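Probable protein phosphatase 2C 50 (Oryza sativa subsp. japonica, PDB 5ZCG) probably removes phosphate from phosphorylated serine and threonine residues of other proteins, as a magnesium-binding member of the PP2C phosphatase family. Local coordinates at residues F26-P30 with L80-L84; P30-L34 with A47-L52; K100-D104 with E231-V235; D241-I245 with A260-R265. The protein carries 5 engineered substitutions. All blocks are in the same frame, centred on the assembly; numbering follows the deposited sequence.

Contact 1: residues F26-P30 with L80-L84; sequences FADVP and LSAAL. Engineered in segment 80-84: Ala82 (natural residue Glu), Ala83 (natural residue Glu).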
loop_
_atom_site.group_PDB
_atom_site.type_symbol
_atom_site.label_atom_id
_atom_site.label_comp_id
_atom_site.label_asym_id
_atom_site.label_seq_id
_atom_site.Cartn_x
_atom_site.Cartn_y
_atom_site.Cartn_z
ATOM N N PHE A 26 -12.535 -20.259 8.241
ATOM C CA PHE A 26 -12.009 -19.222 9.119
ATOM C C PHE A 26 -13.086 -18.627 10.016
ATOM O O PHE A 26 -12.760 -18.036 11.051
ATOM C CB PHE A 26 -11.339 -18.115 8.291
ATOM C CG PHE A 26 -12.274 -17.010 7.879
ATOM C CD1 PHE A 26 -13.191 -17.206 6.855
ATOM C CD2 PHE A 26 -12.246 -15.776 8.522
ATOM C CE1 PHE A 26 -14.063 -16.196 6.475
ATOM C CE2 PHE A 26 -13.114 -14.758 8.150
ATOM C CZ PHE A 26 -14.027 -14.969 7.127
ATOM N N ALA A 27 -14.354 -18.770 9.642
ATOM C CA ALA A 27 -15.444 -18.161 10.388
ATOM C C ALA A 27 -16.752 -18.799 9.953
ATOM O O ALA A 27 -16.813 -19.551 8.976
ATOM C CB ALA A 27 -15.496 -16.640 10.176
ATOM N N ASP A 28 -17.801 -18.476 10.698
ATOM C CA ASP A 28 -19.173 -18.770 10.319
ATOM C C ASP A 28 -19.803 -17.475 9.831
ATOM O O ASP A 28 -19.627 -16.424 10.455
ATOM C CB ASP A 28 -19.970 -19.337 11.496
ATOM C CG ASP A 28 -19.685 -20.809 11.748
ATOM O OD1 ASP A 28 -19.090 -21.467 10.868
ATOM O OD2 ASP A 28 -20.073 -21.310 12.825
ATOM N N VAL A 29 -20.467 -17.528 8.684
ATOM C CA VAL A 29 -21.137 -16.336 8.175
ATOM C C VAL A 29 -22.512 -16.257 8.827
ATOM O O VAL A 29 -23.274 -17.231 8.768
ATOM C CB VAL A 29 -21.245 -16.366 6.643
ATOM C CG1 VAL A 29 -22.312 -15.392 6.155
ATOM C CG2 VAL A 29 -19.901 -16.039 6.029
ATOM N N PRO A 30 -22.868 -15.142 9.464
ATOM C CA PRO A 30 -24.245 -14.990 9.952
ATOM C C PRO A 30 -25.216 -15.010 8.783
ATOM O O PRO A 30 -25.128 -14.191 7.863
ATOM C CB PRO A 30 -24.228 -13.630 10.660
ATOM C CG PRO A 30 -22.774 -13.339 10.921
ATOM C CD PRO A 30 -22.030 -13.979 9.792
ATOM N N LEU A 80 -11.582 -10.282 11.067
ATOM C CA LEU A 80 -12.853 -10.483 10.384
ATOM C C LEU A 80 -13.666 -11.591 11.042
ATOM O O LEU A 80 -14.889 -11.466 11.172
ATOM C CB LEU A 80 -12.624 -10.800 8.914
ATOM C CG LEU A 80 -13.908 -10.909 8.090
ATOM C CD1 LEU A 80 -14.661 -9.594 8.108
ATOM C CD2 LEU A 80 -13.591 -11.312 6.669
ATOM N N SER A 81 -13.016 -12.685 11.461
ATOM C CA SER A 81 -13.754 -13.765 12.108
ATOM C C SER A 81 -14.392 -13.284 13.405
ATOM O O SER A 81 -15.579 -13.533 13.657
ATOM C CB SER A 81 -12.828 -14.948 12.375
ATOM O OG SER A 81 -13.581 -16.096 12.716
ATOM N N ALA A 82 -13.615 -12.573 14.234
ATOM C CA ALA A 82 -14.162 -12.045 15.483
ATOM C C ALA A 82 -15.295 -11.057 15.223
ATOM O O ALA A 82 -16.321 -11.076 15.920
ATOM C CB ALA A 82 -13.055 -11.384 16.305
ATOM N N ALA A 83 -15.131 -10.183 14.226
ATOM C CA ALA A 83 -16.168 -9.202 13.919
ATOM C C ALA A 83 -17.437 -9.878 13.417
ATOM O O ALA A 83 -18.547 -9.445 13.746
ATOM C CB ALA A 83 -15.654 -8.191 12.890
ATOM N N LEU A 84 -17.295 -10.950 12.636
ATOM C CA LEU A 84 -18.467 -11.672 12.150
ATOM C C LEU A 84 -19.203 -12.361 13.292
ATOM O O LEU A 84 -20.441 -12.370 13.323
ATOM C CB LEU A 84 -18.056 -12.687 11.083
ATOM C CG LEU A 84 -17.751 -12.084 9.708
ATOM C CD1 LEU A 84 -17.147 -13.124 8.778
ATOM C CD2 LEU A 84 -19.014 -11.488 9.104
HETATM O O HOH W 1 -16.840 -16.127 13.073
#
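Ser81 OG donates to Phe26 O over 2.7 Å, a short bond from the flank of a helix to the backbone of strand 18-28. The serine oxygen reaches that carbonyl because it lies opposite its own backbone N (chi1 -167°). It comes in off the end of the C=O, at 142° to it, and is slightly tilted from the carbonyl plane. The same oxygen rests 3.2 Å from Ala27 CB, where strand and helix are nearest. A water accepts a weak bond from Asp28 N and donates to Ser81 O, a weaker, water-mediated link two residues on from Phe26.

Beside this polar seam the contact turns greasy. The Phe26 ring slants past the helix, with CZ lying 3.7 Å from Leu80 CD2 and 4.0 Å from Leu84 CD1, while Ala27 CB covers one face of the ring, over its centre. Leu84 divides its two methyls: CD1 goes to the phenyl ring and to Ala27, and CD2 meets Pro30 CD at 4.0 Å, the two side chains crossing at roughly a right angle. Pro30 CG also lies 3.5 Å from Leu84 O. Asp28 turns its carboxylate elsewhere, to a salt bridge with Arg51.

Strand 18-28 and helix 67-91 run nearly parallel here, their local axes 11° apart. Phe26 and Leu84 also touch Leu150 of strand 143-151, and Leu80 reaches Leu56 of strand 53-63. This is helix-on-sheet packing of the PP2C fold, in which helices cover the outer face of an antiparallel sheet.

Contact 2: residues P30-L34 with A47-L52; sequences PVRLL and ADALRL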
loop_
_atom_site.group_PDB
_atom_site.type_symbol
_atom_site.label_atom_id
_atom_site.label_comp_id
_atom_site.label_asym_id
_atom_site.label_seq_id
_atom_site.Cartn_x
_atom_site.Cartn_y
_atom_site.Cartn_z
ATOM N N PRO A 30 -22.868 -15.142 9.464
ATOM C CA PRO A 30 -24.245 -14.990 9.952
ATOM C C PRO A 30 -25.216 -15.010 8.783
ATOM O O PRO A 30 -25.128 -14.191 7.863
ATOM C CB PRO A 30 -24.228 -13.630 10.660
ATOM C CG PRO A 30 -22.774 -13.339 10.921
ATOM C CD PRO A 30 -22.030 -13.979 9.792
ATOM N N VAL A 31 -26.154 -15.957 8.827
ATOM C CA VAL A 31 -27.087 -16.130 7.721
ATOM C C VAL A 31 -28.011 -14.924 7.593
ATOM O O VAL A 31 -28.534 -14.658 6.504
ATOM C CB VAL A 31 -27.847 -17.459 7.905
ATOM C CG1 VAL A 31 -28.908 -17.652 6.830
ATOM C CG2 VAL A 31 -26.857 -18.619 7.882
ATOM N N ARG A 32 -28.196 -14.165 8.677
ATOM C CA ARG A 32 -28.948 -12.916 8.625
ATOM C C ARG A 32 -28.292 -11.874 7.725
ATOM O O ARG A 32 -28.890 -10.820 7.496
ATOM C CB ARG A 32 -29.131 -12.347 10.038
ATOM C CG ARG A 32 -30.038 -13.194 10.937
ATOM C CD ARG A 32 -31.371 -12.508 11.192
ATOM N NE ARG A 32 -31.244 -11.455 12.194
ATOM C CZ ARG A 32 -31.724 -10.223 12.052
ATOM N NH1 ARG A 32 -32.375 -9.881 10.947
ATOM N NH2 ARG A 32 -31.557 -9.331 13.022
ATOM N N LEU A 33 -27.071 -12.115 7.248
ATOM C CA LEU A 33 -26.480 -11.271 6.218
ATOM C C LEU A 33 -26.836 -11.723 4.805
ATOM O O LEU A 33 -26.513 -11.013 3.847
ATOM C CB LEU A 33 -24.954 -11.233 6.365
ATOM C CG LEU A 33 -24.424 -10.549 7.627
ATOM C CD1 LEU A 33 -22.909 -10.706 7.735
ATOM C CD2 LEU A 33 -24.830 -9.081 7.656
ATOM N N LEU A 34 -27.486 -12.876 4.652
ATOM C CA LEU A 34 -27.817 -13.425 3.343
ATOM C C LEU A 34 -29.312 -13.524 3.072
ATOM O O LEU A 34 -29.713 -13.454 1.908
ATOM C CB LEU A 34 -27.191 -14.818 3.173
ATOM C CG LEU A 34 -25.677 -14.907 3.381
ATOM C CD1 LEU A 34 -25.190 -16.341 3.243
ATOM C CD2 LEU A 34 -24.940 -13.996 2.403
ATOM N N ALA A 47 -32.801 -17.915 11.859
ATOM C CA ALA A 47 -31.731 -17.316 11.072
ATOM C C ALA A 47 -30.533 -16.945 11.936
ATOM O O ALA A 47 -29.390 -17.003 11.463
ATOM C CB ALA A 47 -32.259 -16.090 10.329
ATOM N N ASP A 48 -30.762 -16.584 13.201
ATOM C CA ASP A 48 -29.650 -16.220 14.069
ATOM C C ASP A 48 -28.850 -17.434 14.532
ATOM O O ASP A 48 -27.691 -17.275 14.930
ATOM C CB ASP A 48 -30.161 -15.445 15.284
ATOM C CG ASP A 48 -30.830 -14.133 14.903
ATOM O OD1 ASP A 48 -30.136 -13.233 14.384
ATOM O OD2 ASP A 48 -32.051 -14.001 15.134
ATOM N N ALA A 49 -29.420 -18.641 14.451
ATOM C CA ALA A 49 -28.750 -19.850 14.917
ATOM C C ALA A 49 -28.068 -20.649 13.810
ATOM O O ALA A 49 -27.117 -21.385 14.097
ATOM C CB ALA A 49 -29.748 -20.756 15.645
ATOM N N LEU A 50 -28.494 -20.497 12.559
ATOM C CA LEU A 50 -27.963 -21.329 11.488
ATOM C C LEU A 50 -26.467 -21.088 11.324
ATOM O O LEU A 50 -25.978 -19.964 11.482
ATOM C CB LEU A 50 -28.683 -21.022 10.180
ATOM C CG LEU A 50 -30.079 -21.605 9.976
ATOM C CD1 LEU A 50 -30.760 -20.918 8.802
ATOM C CD2 LEU A 50 -29.992 -23.101 9.742
ATOM N N ARG A 51 -25.739 -22.149 10.987
ATOM C CA ARG A 51 -24.296 -22.064 10.814
ATOM C C ARG A 51 -23.927 -22.375 9.372
ATOM O O ARG A 51 -24.337 -23.405 8.823
ATOM C CB ARG A 51 -23.581 -23.038 11.755
ATOM C CG ARG A 51 -23.974 -22.888 13.218
ATOM C CD ARG A 51 -22.817 -22.350 14.037
ATOM N NE ARG A 51 -21.656 -23.231 13.951
ATOM C CZ ARG A 51 -21.494 -24.325 14.687
ATOM N NH1 ARG A 51 -22.418 -24.677 15.572
ATOM N NH2 ARG A 51 -20.405 -25.070 14.538
ATOM N N LEU A 52 -23.155 -21.479 8.770
ATOM C CA LEU A 52 -22.643 -21.648 7.413
ATOM C C LEU A 52 -21.136 -21.414 7.430
ATOM O O LEU A 52 -20.696 -20.266 7.653
ATOM C CB LEU A 52 -23.351 -20.684 6.465
ATOM C CG LEU A 52 -22.986 -20.709 4.985
ATOM C CD1 LEU A 52 -23.367 -22.041 4.361
ATOM C CD2 LEU A 52 -23.676 -19.555 4.275
HETATM O O HOH W 2 -26.841 -17.176 11.230
HETATM O O HOH W 3 -27.176 -14.418 11.614
#
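Val31 is the main bump here. Its CG2 presses against Leu50 CB at 3.8 Å and comes within 4.3 Å of Leu52 CB, while its CB faces Ala47 O. The 47-52 chain bends round this side chain, so that its two leucines and the Ala47 carbonyl form a shallow hollow for it. Beside the valine a water bridges the two backbones: it accepts from Val31 N and donates to both Ala47 O and Leu50 O. A neighbouring water accepts from Arg32 N and gives a weak bond to Ala47 O.

On one flank Arg32 folds over Ala47. Its chain is bent at chi2 (-109°) and again at chi3, which lays CG 3.7 Å from Ala47 CB and turns NE to Asp48 OD1. That salt bridge spans 3.0 Å from Arg32 NE to Asp48 OD1, with a bent N-H...O angle of 146°. The oxygen lies at the guanidinium edge, near its plane, and the carboxylate stands almost perpendicular to that plane (85°). Asp48 OD1 is met through NE alone; NH1 and NH2 are bonded to Gly95 O and Leu91 O, and Asp48 OD2 to Arg37. On the other flank Leu34 CD1 meets Leu52 CD2 at 3.7 Å, the side chains at about a right angle.

The two loops flank helix 37-41 in the chain and join strand 18-28 to strand 53-63. Leu33 packs on Leu87 and Leu91 of helix 67-91, and Leu34 on Trp103 of helix 99-118, so the 30-34 turn rests on the C-terminal part of helix 67-91 and the N-terminal part of helix 99-118.

Contact 3: residues K100-D104 with E231-V235; sequences KEHWD and EVMVV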
loop_
_atom_site.group_PDB
_atom_site.type_symbol
_atom_site.label_atom_id
_atom_site.label_comp_id
_atom_site.label_asym_id
_atom_site.label_seq_id
_atom_site.Cartn_x
_atom_site.Cartn_y
_atom_site.Cartn_z
ATOM N N LYS A 100 -26.612 -5.322 2.705
ATOM C CA LYS A 100 -25.432 -4.765 2.057
ATOM C C LYS A 100 -24.769 -3.728 2.949
ATOM O O LYS A 100 -23.535 -3.641 2.995
ATOM C CB LYS A 100 -25.806 -4.156 0.707
ATOM C CG LYS A 100 -24.625 -3.562 -0.043
ATOM C CD LYS A 100 -23.590 -4.631 -0.367
ATOM C CE LYS A 100 -22.608 -4.151 -1.423
ATOM N NZ LYS A 100 -21.862 -2.947 -0.975
ATOM N N GLU A 101 -25.573 -2.957 3.692
ATOM C CA GLU A 101 -25.004 -1.965 4.595
ATOM C C GLU A 101 -24.191 -2.633 5.693
ATOM O O GLU A 101 -23.124 -2.142 6.069
ATOM C CB GLU A 101 -26.117 -1.106 5.195
ATOM C CG GLU A 101 -26.525 0.084 4.338
ATOM C CD GLU A 101 -27.732 0.823 4.896
ATOM O OE1 GLU A 101 -27.889 0.865 6.137
ATOM O OE2 GLU A 101 -28.525 1.357 4.092
ATOM N N HIS A 102 -24.665 -3.768 6.208
ATOM C CA HIS A 102 -23.929 -4.443 7.267
ATOM C C HIS A 102 -22.692 -5.159 6.743
ATOM O O HIS A 102 -21.683 -5.229 7.452
ATOM C CB HIS A 102 -24.850 -5.398 8.019
ATOM C CG HIS A 102 -25.702 -4.709 9.034
ATOM N ND1 HIS A 102 -25.460 -4.786 10.388
ATOM C CD2 HIS A 102 -26.772 -3.890 8.890
ATOM C CE1 HIS A 102 -26.359 -4.068 11.037
ATOM N NE2 HIS A 102 -27.170 -3.517 10.150
ATOM N N TRP A 103 -22.737 -5.697 5.522
ATOM C CA TRP A 103 -21.511 -6.218 4.922
ATOM C C TRP A 103 -20.481 -5.106 4.783
ATOM O O TRP A 103 -19.307 -5.269 5.163
ATOM C CB TRP A 103 -21.811 -6.843 3.559
ATOM C CG TRP A 103 -22.314 -8.257 3.619
ATOM C CD1 TRP A 103 -23.526 -8.716 3.186
ATOM C CD2 TRP A 103 -21.610 -9.399 4.125
ATOM N NE1 TRP A 103 -23.621 -10.073 3.393
ATOM C CE2 TRP A 103 -22.460 -10.516 3.971
ATOM C CE3 TRP A 103 -20.345 -9.586 4.694
ATOM C CZ2 TRP A 103 -22.083 -11.802 4.363
ATOM C CZ3 TRP A 103 -19.977 -10.864 5.089
ATOM C CH2 TRP A 103 -20.843 -11.954 4.921
ATOM N N ASP A 104 -20.924 -3.948 4.270
ATOM C CA ASP A 104 -20.059 -2.780 4.162
ATOM C C ASP A 104 -19.473 -2.412 5.513
ATOM O O ASP A 104 -18.271 -2.153 5.625
ATOM C CB ASP A 104 -20.836 -1.586 3.605
ATOM C CG ASP A 104 -21.259 -1.777 2.167
ATOM O OD1 ASP A 104 -20.774 -2.728 1.518
ATOM O OD2 ASP A 104 -22.083 -0.969 1.688
ATOM N N GLU A 231 -14.141 -1.253 -0.700
ATOM C CA GLU A 231 -15.365 -1.366 -1.476
ATOM C C GLU A 231 -15.788 -2.828 -1.468
ATOM O O GLU A 231 -14.964 -3.722 -1.709
ATOM C CB GLU A 231 -15.172 -0.860 -2.907
ATOM C CG GLU A 231 -15.583 0.594 -3.095
ATOM C CD GLU A 231 -15.202 1.146 -4.460
ATOM O OE1 GLU A 231 -15.677 0.605 -5.482
ATOM O OE2 GLU A 231 -14.423 2.125 -4.507
ATOM N N VAL A 232 -17.058 -3.069 -1.160
ATOM C CA VAL A 232 -17.574 -4.406 -0.899
ATOM C C VAL A 232 -18.582 -4.790 -1.975
ATOM O O VAL A 232 -19.407 -3.972 -2.399
ATOM C CB VAL A 232 -18.202 -4.477 0.508
ATOM C CG1 VAL A 232 -18.677 -5.894 0.836
ATOM C CG2 VAL A 232 -17.200 -3.982 1.551
ATOM N N MET A 233 -18.513 -6.044 -2.412
ATOM C CA MET A 233 -19.453 -6.608 -3.369
ATOM C C MET A 233 -19.932 -7.958 -2.855
ATOM O O MET A 233 -19.122 -8.780 -2.417
ATOM C CB MET A 233 -18.809 -6.756 -4.753
ATOM C CG MET A 233 -19.785 -6.639 -5.914
ATOM S SD MET A 233 -18.944 -6.561 -7.514
ATOM C CE MET A 233 -17.995 -5.054 -7.337
ATOM N N VAL A 234 -21.246 -8.170 -2.869
ATOM C CA VAL A 234 -21.858 -9.441 -2.489
ATOM C C VAL A 234 -22.392 -10.102 -3.753
ATOM O O VAL A 234 -23.253 -9.535 -4.437
ATOM C CB VAL A 234 -22.980 -9.248 -1.455
ATOM C CG1 VAL A 234 -23.535 -10.599 -1.025
ATOM C CG2 VAL A 234 -22.475 -8.465 -0.257
ATOM N N VAL A 235 -21.877 -11.283 -4.083
ATOM C CA VAL A 235 -22.261 -11.934 -5.332
ATOM C C VAL A 235 -22.733 -13.355 -5.039
ATOM O O VAL A 235 -21.945 -14.210 -4.606
ATOM C CB VAL A 235 -21.117 -11.894 -6.368
ATOM C CG1 VAL A 235 -19.794 -12.307 -5.761
ATOM C CG2 VAL A 235 -21.442 -12.766 -7.572
HETATM O O HOH W 4 -19.154 -0.721 -0.622
#
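Two bends in the Lys100 chain, at chi2 (62°) and chi4 (60°), curl it off the helix flank and bring NZ to the backbone of Val232. NZ donates to Val232 O at 3.0 Å, arriving well above the carbonyl plane (50° out of it). The same nitrogen, Lys100 NZ, makes a 2.7 Å salt bridge with Asp104 OD1, one helical turn on, using the syn lone pair of that oxygen. Asp104 OD1 in turn lies 3.3 Å from Val232 CB, and a water that accepts from Val232 N gives Asp104 OD1 a weak bond.

Inward of this polar rim the packing is apolar. Val234 points its CG2 methyl obliquely at the indole of Trp103, 3.6 Å from CD1, and 4.0 Å from Lys100 CD, whose methylene chain runs past it in the opposite direction. Trp103 CB faces Val232 CG1 at 4.3 Å. The indole is tethered to the 30-34 loop, NE1 bonding to Leu33 O, and it shares Val157 of the neighbouring strand 155-161 with both valines.

Helix 99-118 thus lies across strand 231-236 with the lysine on the exposed side. A positive amine held between a carboxylate and a strand carbonyl is probably less mobile than a lone surface lysine, and the aspartate should stay ionised beside it. The contact therefore pairs a charged amine, gripped by one carboxylate oxygen and one main-chain oxygen, with an apolar valine-indole contact.

Contact 4: residues D241-I245 with A260-R265; sequences DDCLI and ACKVAR
Ile245 CD1 makes the tight part of this contact, wedged among three residues on one face of the helix. It lies 3.5 Å from Ala260 O, 3.7 Å from Cys261 CA and 3.8 Å from Ala264 CB. With chi1 at -63°, CG1 stands opposite the carbonyl carbon and carries CD1 out from the strand to the helix. There CD1 reaches the helix backbone between the Ala260 and Ala264 methyls. One step back along the strand face, Cys243 SG meets the same Ala264 methyl, CB, at 4.0 Å.

The other end is looser. Arg265 is extended from CG to NE, and Asp242 OD1 lies at its guanidinium edge, 3.6 Å from NE, with the two flat groups nearly perpendicular (85°). This is a long salt bridge at the partly exposed margin; Asp242 OD2 is bonded to Lys172 N.

Trp252 of helix 249-252 flanks Ile245 and Ala260, and Leu300 of helix 291-306 packs on Ala264. Hydrophobic fit of methyls and sulfur therefore joins helix 257-274 to its sheet, while the long charge pair probably contributes only a modest electrostatic pull at the rim.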
loop_
_atom_site.group_PDB
_atom_site.type_symbol
_atom_site.label_atom_id
_atom_site.label_comp_id
_atom_site.label_asym_id
_atom_site.label_seq_id
_atom_site.Cartn_x
_atom_site.Cartn_y
_atom_site.Cartn_z
ATOM N N ASP A 241 -20.441 -20.461 -12.702
ATOM C CA ASP A 241 -19.189 -20.068 -12.067
ATOM C C ASP A 241 -18.101 -21.100 -12.342
ATOM O O ASP A 241 -18.301 -22.302 -12.138
ATOM C CB ASP A 241 -19.376 -19.908 -10.560
ATOM C CG ASP A 241 -20.284 -18.751 -10.200
ATOM O OD1 ASP A 241 -20.362 -17.780 -10.985
ATOM O OD2 ASP A 241 -20.913 -18.812 -9.121
ATOM N N ASP A 242 -16.948 -20.628 -12.818
ATOM C CA ASP A 242 -15.775 -21.465 -13.030
ATOM C C ASP A 242 -14.781 -21.319 -11.881
ATOM O O ASP A 242 -14.419 -22.306 -11.235
ATOM C CB ASP A 242 -15.112 -21.112 -14.369
ATOM C CG ASP A 242 -16.066 -21.239 -15.542
ATOM O OD1 ASP A 242 -16.439 -22.378 -15.897
ATOM O OD2 ASP A 242 -16.451 -20.190 -16.101
ATOM N N CYS A 243 -14.324 -20.097 -11.621
ATOM C CA CYS A 243 -13.262 -19.890 -10.647
ATOM C C CYS A 243 -13.177 -18.413 -10.295
ATOM O O CYS A 243 -13.747 -17.551 -10.972
ATOM C CB CYS A 243 -11.912 -20.379 -11.188
ATOM S SG CYS A 243 -11.472 -19.681 -12.801
ATOM N N LEU A 244 -12.431 -18.140 -9.229
ATOM C CA LEU A 244 -12.081 -16.800 -8.784
ATOM C C LEU A 244 -10.584 -16.603 -8.960
ATOM O O LEU A 244 -9.801 -17.521 -8.699
ATOM C CB LEU A 244 -12.438 -16.585 -7.308
ATOM C CG LEU A 244 -13.876 -16.271 -6.910
ATOM C CD1 LEU A 244 -13.947 -16.056 -5.410
ATOM C CD2 LEU A 244 -14.392 -15.059 -7.655
ATOM N N ILE A 245 -10.189 -15.402 -9.376
ATOM C CA ILE A 245 -8.783 -15.045 -9.537
ATOM C C ILE A 245 -8.513 -13.814 -8.683
ATOM O O ILE A 245 -9.006 -12.720 -8.985
ATOM C CB ILE A 245 -8.414 -14.780 -11.003
ATOM C CG1 ILE A 245 -8.606 -16.043 -11.846
ATOM C CG2 ILE A 245 -6.979 -14.266 -11.105
ATOM C CD1 ILE A 245 -8.985 -15.756 -13.283
ATOM N N ALA A 260 -6.821 -13.730 -18.202
ATOM C CA ALA A 260 -6.656 -14.429 -16.932
ATOM C C ALA A 260 -7.762 -15.454 -16.720
ATOM O O ALA A 260 -7.491 -16.595 -16.326
ATOM C CB ALA A 260 -6.620 -13.424 -15.780
ATOM N N CYS A 261 -9.015 -15.071 -16.990
ATOM C CA CYS A 261 -10.123 -16.006 -16.814
ATOM C C CYS A 261 -9.997 -17.200 -17.753
ATOM O O CYS A 261 -10.141 -18.359 -17.332
ATOM C CB CYS A 261 -11.452 -15.285 -17.034
ATOM S SG CYS A 261 -11.930 -14.235 -15.650
ATOM N N LYS A 262 -9.732 -16.936 -19.035
ATOM C CA LYS A 262 -9.595 -18.029 -19.997
ATOM C C LYS A 262 -8.479 -18.983 -19.588
ATOM O O LYS A 262 -8.682 -20.203 -19.513
ATOM C CB LYS A 262 -9.351 -17.460 -21.395
ATOM C CG LYS A 262 -10.579 -16.775 -21.979
ATOM C CD LYS A 262 -10.354 -16.269 -23.398
ATOM C CE LYS A 262 -11.517 -15.395 -23.843
ATOM N NZ LYS A 262 -12.826 -15.958 -23.391
ATOM N N VAL A 263 -7.298 -18.436 -19.284
ATOM C CA VAL A 263 -6.154 -19.268 -18.926
ATOM C C VAL A 263 -6.461 -20.095 -17.684
ATOM O O VAL A 263 -6.208 -21.303 -17.650
ATOM C CB VAL A 263 -4.899 -18.393 -18.734
ATOM C CG1 VAL A 263 -3.834 -19.159 -17.972
ATOM C CG2 VAL A 263 -4.355 -17.939 -20.088
ATOM N N ALA A 264 -7.035 -19.469 -16.649
ATOM C CA ALA A 264 -7.280 -20.189 -15.401
ATOM C C ALA A 264 -8.265 -21.331 -15.606
ATOM O O ALA A 264 -8.012 -22.472 -15.185
ATOM C CB ALA A 264 -7.789 -19.220 -14.326
ATOM N N ARG A 265 -9.400 -21.043 -16.251
ATOM C CA ARG A 265 -10.412 -22.081 -16.432
ATOM C C ARG A 265 -9.900 -23.225 -17.302
ATOM O O ARG A 265 -10.086 -24.410 -16.964
ATOM C CB ARG A 265 -11.674 -21.455 -17.028
ATOM C CG ARG A 265 -12.569 -22.428 -17.770
ATOM C CD ARG A 265 -13.700 -21.706 -18.489
ATOM N NE ARG A 265 -14.671 -22.651 -19.034
ATOM C CZ ARG A 265 -14.515 -23.302 -20.182
ATOM N NH1 ARG A 265 -13.424 -23.108 -20.911
ATOM N NH2 ARG A 265 -15.446 -24.149 -20.604
#

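In the fold
Contacts 1, 2 and 3 form one cluster, with centres 11 to 16 Å apart; contact 4 lies 23 to 29 Å from them. Contacts 1 and 2 share Pro30, and Trp103 of contact 3 ties them together, packing on Val29 and Leu84 and bonding to Leu33 O. Contacts 1 and 3 place the successive helices 67-91 and 99-118 on the same sheet; contact 4, later in the chain, sets helix 257-274 on the other. Strand 231-236 leads directly to strand 241-247, linking the two layers of the PP2C sandwich. Past strand 241-247 comes Asp249, a magnesium ligand, which connects contact 4 by sequence to the metal site.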